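Long-range contact in putative ubiquinone biosynthesis protein (Nostoc punctiforme, PDB 3MSQ), which probably takes part in ubiquinone (coenzyme Q) biosynthesis, as a member of the Coq4 family: residues Y8-Y17 / F39-Q50. Numbering follows the deposited sequence.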
ATOM      1  N   TYR A   8      -1.390   6.647 -20.683  1.00 76.15           N
ATOM      2  CA  TYR A   8      -2.078   5.796 -19.694  1.00 72.97           C
ATOM      3  C   TYR A   8      -1.535   5.979 -18.284  1.00 74.80           C
ATOM      4  O   TYR A   8      -0.317   6.068 -18.120  1.00 75.51           O
ATOM      5  CB  TYR A   8      -1.879   4.310 -20.047  1.00 72.92           C
ATOM      6  CG  TYR A   8      -2.293   3.915 -21.444  1.00 74.25           C
ATOM      7  CD1 TYR A   8      -3.629   3.661 -21.753  1.00 74.17           C
ATOM      8  CD2 TYR A   8      -1.348   3.749 -22.451  1.00 77.04           C
ATOM      9  CE1 TYR A   8      -4.016   3.263 -23.034  1.00 74.61           C
ATOM     10  CE2 TYR A   8      -1.723   3.353 -23.736  1.00 78.49           C
ATOM     11  CZ  TYR A   8      -3.058   3.105 -24.022  1.00 82.65           C
ATOM     12  OH  TYR A   8      -3.425   2.693 -25.280  1.00 84.01           O
ATOM     13  N   ASN A   9      -2.406   5.930 -17.253  1.00 68.57           N
ATOM     14  CA  ASN A   9      -1.931   6.004 -15.863  1.00 67.09           C
ATOM     15  C   ASN A   9      -1.891   4.623 -15.227  1.00 65.94           C
ATOM     16  O   ASN A   9      -2.882   4.164 -14.658  1.00 66.29           O
ATOM     17  CB  ASN A   9      -2.708   7.017 -15.000  1.00 68.60           C
ATOM     18  CG  ASN A   9      -1.979   7.425 -13.727  1.00 85.46           C
ATOM     19  OD1 ASN A   9      -1.306   6.626 -13.067  1.00 79.38           O
ATOM     20  ND2 ASN A   9      -2.110   8.681 -13.335  1.00 74.36           N
ATOM     21  N   ASN A  10      -0.732   3.962 -15.340  1.00 58.36           N
ATOM     22  CA  ASN A  10      -0.497   2.618 -14.802  1.00 54.78           C
ATOM     23  C   ASN A  10      -0.312   2.637 -13.301  1.00 57.28           C
ATOM     24  O   ASN A  10      -0.740   1.701 -12.644  1.00 56.49           O
ATOM     25  CB  ASN A  10       0.683   1.940 -15.499  1.00 46.35           C
ATOM     26  CG  ASN A  10       0.489   1.770 -16.982  1.00 57.29           C
ATOM     27  OD1 ASN A  10      -0.504   1.211 -17.453  1.00 48.00           O
ATOM     28  ND2 ASN A  10       1.463   2.212 -17.756  1.00 57.28           N
ATOM     29  N   ASP A  11       0.285   3.709 -12.746  1.00 54.54           N
ATOM     30  CA  ASP A  11       0.497   3.874 -11.301  1.00 53.94           C
ATOM     31  C   ASP A  11      -0.807   3.816 -10.521  1.00 60.82           C
ATOM     32  O   ASP A  11      -0.830   3.266  -9.421  1.00 61.73           O
ATOM     33  CB  ASP A  11       1.270   5.158 -10.984  1.00 55.47           C
ATOM     34  CG  ASP A  11       2.681   5.161 -11.542  1.00 57.56           C
ATOM     35  OD1 ASP A  11       3.461   4.232 -11.200  1.00 54.42           O
ATOM     36  OD2 ASP A  11       3.003   6.078 -12.349  1.00 60.50           O
ATOM     37  N   LYS A  12      -1.906   4.312 -11.121  1.00 59.02           N
ATOM     38  CA  LYS A  12      -3.242   4.257 -10.523  1.00 58.79           C
ATOM     39  C   LYS A  12      -3.790   2.812 -10.503  1.00 61.64           C
ATOM     40  O   LYS A  12      -4.563   2.455  -9.611  1.00 62.43           O
ATOM     41  CB  LYS A  12      -4.193   5.254 -11.182  1.00 60.69           C
ATOM     42  CG  LYS A  12      -3.906   6.692 -10.760  1.00 66.25           C
ATOM     43  CD  LYS A  12      -5.074   7.624 -11.046  1.00 71.91           C
ATOM     44  CE  LYS A  12      -4.697   9.078 -10.907  1.00 82.76           C
ATOM     45  NZ  LYS A  12      -4.419   9.476  -9.501  1.00 83.35           N
ATOM     46  N   GLY A  13      -3.322   1.989 -11.435  1.00 54.78           N
ATOM     47  CA  GLY A  13      -3.644   0.574 -11.472  1.00 52.36           C
ATOM     48  C   GLY A  13      -3.013  -0.119 -10.284  1.00 52.96           C
ATOM     49  O   GLY A  13      -3.680  -0.889  -9.593  1.00 52.45           O
ATOM     50  N   LEU A  14      -1.737   0.194 -10.008  1.00 48.35           N
ATOM     51  CA  LEU A  14      -1.007  -0.349  -8.852  1.00 47.51           C
ATOM     52  C   LEU A  14      -1.654   0.102  -7.533  1.00 52.84           C
ATOM     53  O   LEU A  14      -1.777  -0.703  -6.605  1.00 55.60           O
ATOM     54  CB  LEU A  14       0.488   0.040  -8.878  1.00 47.14           C
ATOM     55  CG  LEU A  14       1.358  -0.546  -7.756  1.00 49.34           C
ATOM     56  CD1 LEU A  14       1.228  -2.027  -7.687  1.00 47.68           C
ATOM     57  CD2 LEU A  14       2.805  -0.109  -7.875  1.00 49.02           C
ATOM     58  N   LEU A  15      -2.083   1.366  -7.464  1.00 47.33           N
ATOM     59  CA  LEU A  15      -2.764   1.911  -6.296  1.00 47.52           C
ATOM     60  C   LEU A  15      -4.076   1.174  -6.052  1.00 54.34           C
ATOM     61  O   LEU A  15      -4.408   0.878  -4.899  1.00 54.02           O
ATOM     62  CB  LEU A  15      -3.000   3.427  -6.446  1.00 47.39           C
ATOM     63  CG  LEU A  15      -1.748   4.314  -6.239  1.00 51.32           C
ATOM     64  CD1 LEU A  15      -1.972   5.703  -6.747  1.00 51.33           C
ATOM     65  CD2 LEU A  15      -1.324   4.365  -4.770  1.00 53.02           C
ATOM     66  N   ALA A  16      -4.787   0.820  -7.142  1.00 52.00           N
ATOM     67  CA  ALA A  16      -6.056   0.087  -7.095  1.00 50.85           C
ATOM     68  C   ALA A  16      -5.867  -1.342  -6.561  1.00 55.54           C
ATOM     69  O   ALA A  16      -6.733  -1.849  -5.830  1.00 56.07           O
ATOM     70  CB  ALA A  16      -6.677   0.056  -8.470  1.00 50.10           C
ATOM     71  N   TYR A  17      -4.735  -1.981  -6.934  1.00 49.74           N
ATOM     72  CA  TYR A  17      -4.378  -3.336  -6.533  1.00 47.70           C
ATOM     73  C   TYR A  17      -4.014  -3.336  -5.052  1.00 52.96           C
ATOM     74  O   TYR A  17      -4.461  -4.218  -4.310  1.00 53.39           O
ATOM     75  CB  TYR A  17      -3.240  -3.858  -7.430  1.00 47.41           C
ATOM     76  CG  TYR A  17      -2.721  -5.237  -7.099  1.00 49.43           C
ATOM     77  CD1 TYR A  17      -3.533  -6.362  -7.229  1.00 51.30           C
ATOM     78  CD2 TYR A  17      -1.392  -5.434  -6.743  1.00 50.65           C
ATOM     79  CE1 TYR A  17      -3.048  -7.644  -6.947  1.00 51.34           C
ATOM     80  CE2 TYR A  17      -0.898  -6.707  -6.460  1.00 51.60           C
ATOM     81  CZ  TYR A  17      -1.731  -7.808  -6.554  1.00 58.41           C
ATOM     82  OH  TYR A  17      -1.233  -9.057  -6.266  1.00 62.60           O
ATOM     83  N   PHE A  39     -12.372  -1.982  -8.408  1.00 47.52           N
ATOM     84  CA  PHE A  39     -11.028  -2.356  -8.853  1.00 47.38           C
ATOM     85  C   PHE A  39     -10.970  -2.446 -10.381  1.00 54.39           C
ATOM     86  O   PHE A  39     -10.100  -1.825 -11.006  1.00 54.11           O
ATOM     87  CB  PHE A  39     -10.591  -3.681  -8.202  1.00 48.44           C
ATOM     88  CG  PHE A  39      -9.189  -4.173  -8.500  1.00 49.36           C
ATOM     89  CD1 PHE A  39      -8.189  -3.293  -8.910  1.00 52.59           C
ATOM     90  CD2 PHE A  39      -8.854  -5.504  -8.315  1.00 51.00           C
ATOM     91  CE1 PHE A  39      -6.906  -3.750  -9.190  1.00 53.31           C
ATOM     92  CE2 PHE A  39      -7.570  -5.959  -8.589  1.00 53.42           C
ATOM     93  CZ  PHE A  39      -6.603  -5.080  -9.020  1.00 51.93           C
ATOM     94  N   GLU A  40     -11.918  -3.209 -10.970  1.00 52.49           N
ATOM     95  CA  GLU A  40     -12.094  -3.412 -12.404  1.00 52.06           C
ATOM     96  C   GLU A  40     -12.099  -2.071 -13.118  1.00 54.56           C
ATOM     97  O   GLU A  40     -11.410  -1.912 -14.122  1.00 55.27           O
ATOM     98  CB  GLU A  40     -13.443  -4.100 -12.624  1.00 53.81           C
ATOM     99  CG  GLU A  40     -13.367  -5.436 -13.328  1.00 68.52           C
ATOM    100  CD  GLU A  40     -14.706  -5.849 -13.897  1.00 95.26           C
ATOM    101  OE1 GLU A  40     -15.556  -6.367 -13.133  1.00 83.85           O
ATOM    102  OE2 GLU A  40     -14.918  -5.602 -15.106  1.00 91.18           O
ATOM    103  N   ASP A  41     -12.869  -1.107 -12.574  1.00 49.50           N
ATOM    104  CA  ASP A  41     -13.025   0.267 -13.069  1.00 49.40           C
ATOM    105  C   ASP A  41     -11.693   1.028 -13.070  1.00 52.81           C
ATOM    106  O   ASP A  41     -11.390   1.762 -14.017  1.00 51.02           O
ATOM    107  CB  ASP A  41     -14.082   1.034 -12.229  1.00 51.33           C
ATOM    108  CG  ASP A  41     -15.532   0.562 -12.339  1.00 62.33           C
ATOM    109  OD1 ASP A  41     -15.814  -0.345 -13.172  1.00 61.25           O
ATOM    110  OD2 ASP A  41     -16.382   1.078 -11.577  1.00 71.82           O
ATOM    111  N   ALA A  42     -10.897   0.849 -12.003  1.00 51.01           N
ATOM    112  CA  ALA A  42      -9.603   1.510 -11.850  1.00 51.47           C
ATOM    113  C   ALA A  42      -8.560   1.005 -12.858  1.00 57.72           C
ATOM    114  O   ALA A  42      -7.574   1.701 -13.121  1.00 58.99           O
ATOM    115  CB  ALA A  42      -9.108   1.340 -10.440  1.00 52.11           C
ATOM    116  N   LEU A  43      -8.787  -0.190 -13.443  1.00 52.59           N
ATOM    117  CA  LEU A  43      -7.865  -0.759 -14.414  1.00 50.90           C
ATOM    118  C   LEU A  43      -8.144  -0.260 -15.831  1.00 55.26           C
ATOM    119  O   LEU A  43      -7.305  -0.443 -16.709  1.00 57.49           O
ATOM    120  CB  LEU A  43      -7.868  -2.294 -14.362  1.00 49.89           C
ATOM    121  CG  LEU A  43      -7.535  -2.960 -13.049  1.00 54.07           C
ATOM    122  CD1 LEU A  43      -7.906  -4.431 -13.097  1.00 53.85           C
ATOM    123  CD2 LEU A  43      -6.061  -2.771 -12.679  1.00 55.57           C
ATOM    124  N   ASP A  44      -9.294   0.384 -16.060  1.00 49.88           N
ATOM    125  CA  ASP A  44      -9.673   0.904 -17.383  1.00 49.57           C
ATOM    126  C   ASP A  44      -8.708   1.954 -17.940  1.00 53.74           C
ATOM    127  O   ASP A  44      -8.587   2.115 -19.160  1.00 53.41           O
ATOM    128  CB  ASP A  44     -11.086   1.505 -17.335  1.00 51.49           C
ATOM    129  CG  ASP A  44     -12.229   0.549 -16.995  1.00 64.57           C
ATOM    130  OD1 ASP A  44     -12.008  -0.713 -17.024  1.00 62.83           O
ATOM    131  OD2 ASP A  44     -13.348   1.046 -16.738  1.00 73.70           O
ATOM    132  N   GLN A  45      -8.044   2.678 -17.037  1.00 51.80           N
ATOM    133  CA  GLN A  45      -7.089   3.747 -17.350  1.00 52.59           C
ATOM    134  C   GLN A  45      -5.689   3.214 -17.731  1.00 55.36           C
ATOM    135  O   GLN A  45      -4.878   3.976 -18.266  1.00 54.99           O
ATOM    136  CB  GLN A  45      -6.998   4.723 -16.164  1.00 54.72           C
ATOM    137  CG  GLN A  45      -6.421   4.110 -14.870  1.00 71.22           C
ATOM    138  CD  GLN A  45      -6.706   4.945 -13.640  1.00 89.56           C
ATOM    139  OE1 GLN A  45      -6.550   6.173 -13.628  1.00 81.03           O
ATOM    140  NE2 GLN A  45      -7.095   4.287 -12.554  1.00 85.88           N
ATOM    141  N   THR A  46      -5.407   1.929 -17.426  1.00 50.06           N
ATOM    142  CA  THR A  46      -4.120   1.287 -17.708  1.00 49.95           C
ATOM    143  C   THR A  46      -3.935   0.941 -19.197  1.00 56.25           C
ATOM    144  O   THR A  46      -4.897   0.918 -19.962  1.00 56.89           O
ATOM    145  CB  THR A  46      -3.922   0.035 -16.831  1.00 49.19           C
ATOM    146  OG1 THR A  46      -4.824  -0.967 -17.280  1.00 46.53           O
ATOM    147  CG2 THR A  46      -4.128   0.300 -15.343  1.00 48.02           C
ATOM    148  N   GLN A  47      -2.694   0.648 -19.585  1.00 54.64           N
ATOM    149  CA  GLN A  47      -2.317   0.244 -20.929  1.00 55.72           C
ATOM    150  C   GLN A  47      -2.810  -1.178 -21.249  1.00 63.29           C
ATOM    151  O   GLN A  47      -3.165  -1.449 -22.398  1.00 63.18           O
ATOM    152  CB  GLN A  47      -0.799   0.330 -21.083  1.00 57.76           C
ATOM    153  CG  GLN A  47      -0.342   0.220 -22.525  1.00 66.63           C
ATOM    154  CD  GLN A  47       1.139   0.071 -22.674  1.00 75.67           C
ATOM    155  OE1 GLN A  47       1.933   0.549 -21.860  1.00 67.79           O
ATOM    156  NE2 GLN A  47       1.538  -0.563 -23.759  1.00 71.19           N
HETATM  157  N   MSE A  48      -2.817  -2.076 -20.248  1.00 63.21           N
HETATM  158  CA  MSE A  48      -3.263  -3.469 -20.381  1.00 64.94           C
HETATM  159  C   MSE A  48      -4.730  -3.518 -20.770  1.00 63.57           C
HETATM  160  O   MSE A  48      -5.110  -4.417 -21.508  1.00 64.29           O
HETATM  161  CB  MSE A  48      -2.971  -4.286 -19.087  1.00 69.47           C
HETATM  162  CG  MSE A  48      -3.604  -5.716 -19.043  1.00 79.17           C
HETATM  163 SE   MSE A  48      -2.506  -7.303 -19.561  0.75 90.31          SE
HETATM  164  CE  MSE A  48      -3.857  -8.721 -19.536  1.00 86.35           C
ATOM    165  N   ALA A  49      -5.538  -2.539 -20.328  1.00 56.41           N
ATOM    166  CA  ALA A  49      -6.964  -2.444 -20.670  1.00 54.38           C
ATOM    167  C   ALA A  49      -7.117  -2.325 -22.190  1.00 56.43           C
ATOM    168  O   ALA A  49      -7.807  -3.145 -22.799  1.00 56.85           O
ATOM    169  CB  ALA A  49      -7.606  -1.247 -19.964  1.00 54.72           C
ATOM    170  N   GLN A  50      -6.393  -1.376 -22.807  1.00 50.69           N
ATOM    171  CA  GLN A  50      -6.418  -1.151 -24.242  1.00 49.59           C
ATOM    172  C   GLN A  50      -5.821  -2.311 -25.042  1.00 53.08           C
ATOM    173  O   GLN A  50      -6.363  -2.683 -26.084  1.00 52.36           O
ATOM    174  CB  GLN A  50      -5.726   0.172 -24.583  1.00 51.34           C
ATOM    175  CG  GLN A  50      -5.987   0.657 -26.015  1.00 53.08           C
ATOM    176  CD  GLN A  50      -7.465   0.716 -26.353  1.00 65.66           C
ATOM    177  OE1 GLN A  50      -8.248   1.437 -25.723  1.00 62.78           O
ATOM    178  NE2 GLN A  50      -7.892  -0.079 -27.329  1.00 48.79           N
TER
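Gly13 presents a bare patch of helix 11-23 to the bend between helices 32-42 and 47-56, and the methyl CG2 of Thr46 settles against it, 3.9 Å from Gly13 CA. Glycine suits the place because, with no side chain there, the methyl can come right up against the helix backbone. One turn on, the small Ala16 meets Ala42 methyl to methyl, and Ala16 CB also touches the Phe39 ring at CD1 (3.7 Å). Phe39 and Tyr17 lie side by side, CZ of the phenylalanine close to CD1 at the edge of the tyrosine ring.

At the other end the bump is Tyr8, a broad ring laid over the start of helix 47-56. CA of Gln47 sits over the centre of one face in a CH-pi contact, 3.8 Å from the centroid, while Gln45 O lies at the ring edge. Asn10, a short side chain with a carbonyl at its end, sends OD1 across to accept from Gln47 N (3.1 Å) in a nearly straight bond, 170° at the hydrogen, in the carbonyl plane.

Gln45 crosses the aliphatic part of Lys12 at about a right angle, OE1 touching CD of the lysine. Its CG stands between backbone N and carbonyl carbon (chi1 65°), and the chain, extended from there, carries the amide to Ala42 O, where NE2 donates (2.7 Å) on a lone pair. Were Gln45 an alanine, Ala42 O would probably lose this donor and a gap would open beside the Lys12 chain. Gln45 NE2 also bonds Gln26 of the fourth subunit, and Lys12 NZ pairs with Asp11 of the third.

The contact thus fastens the N-terminal loop and first turns of helix 11-23 to the end of helix 32-42, the type I turn from Leu43 to Thr46 and the start of helix 47-56, with helix 156-172 touching Tyr17 and Phe39 and helix 114-133 meeting Asp44 and Gln50.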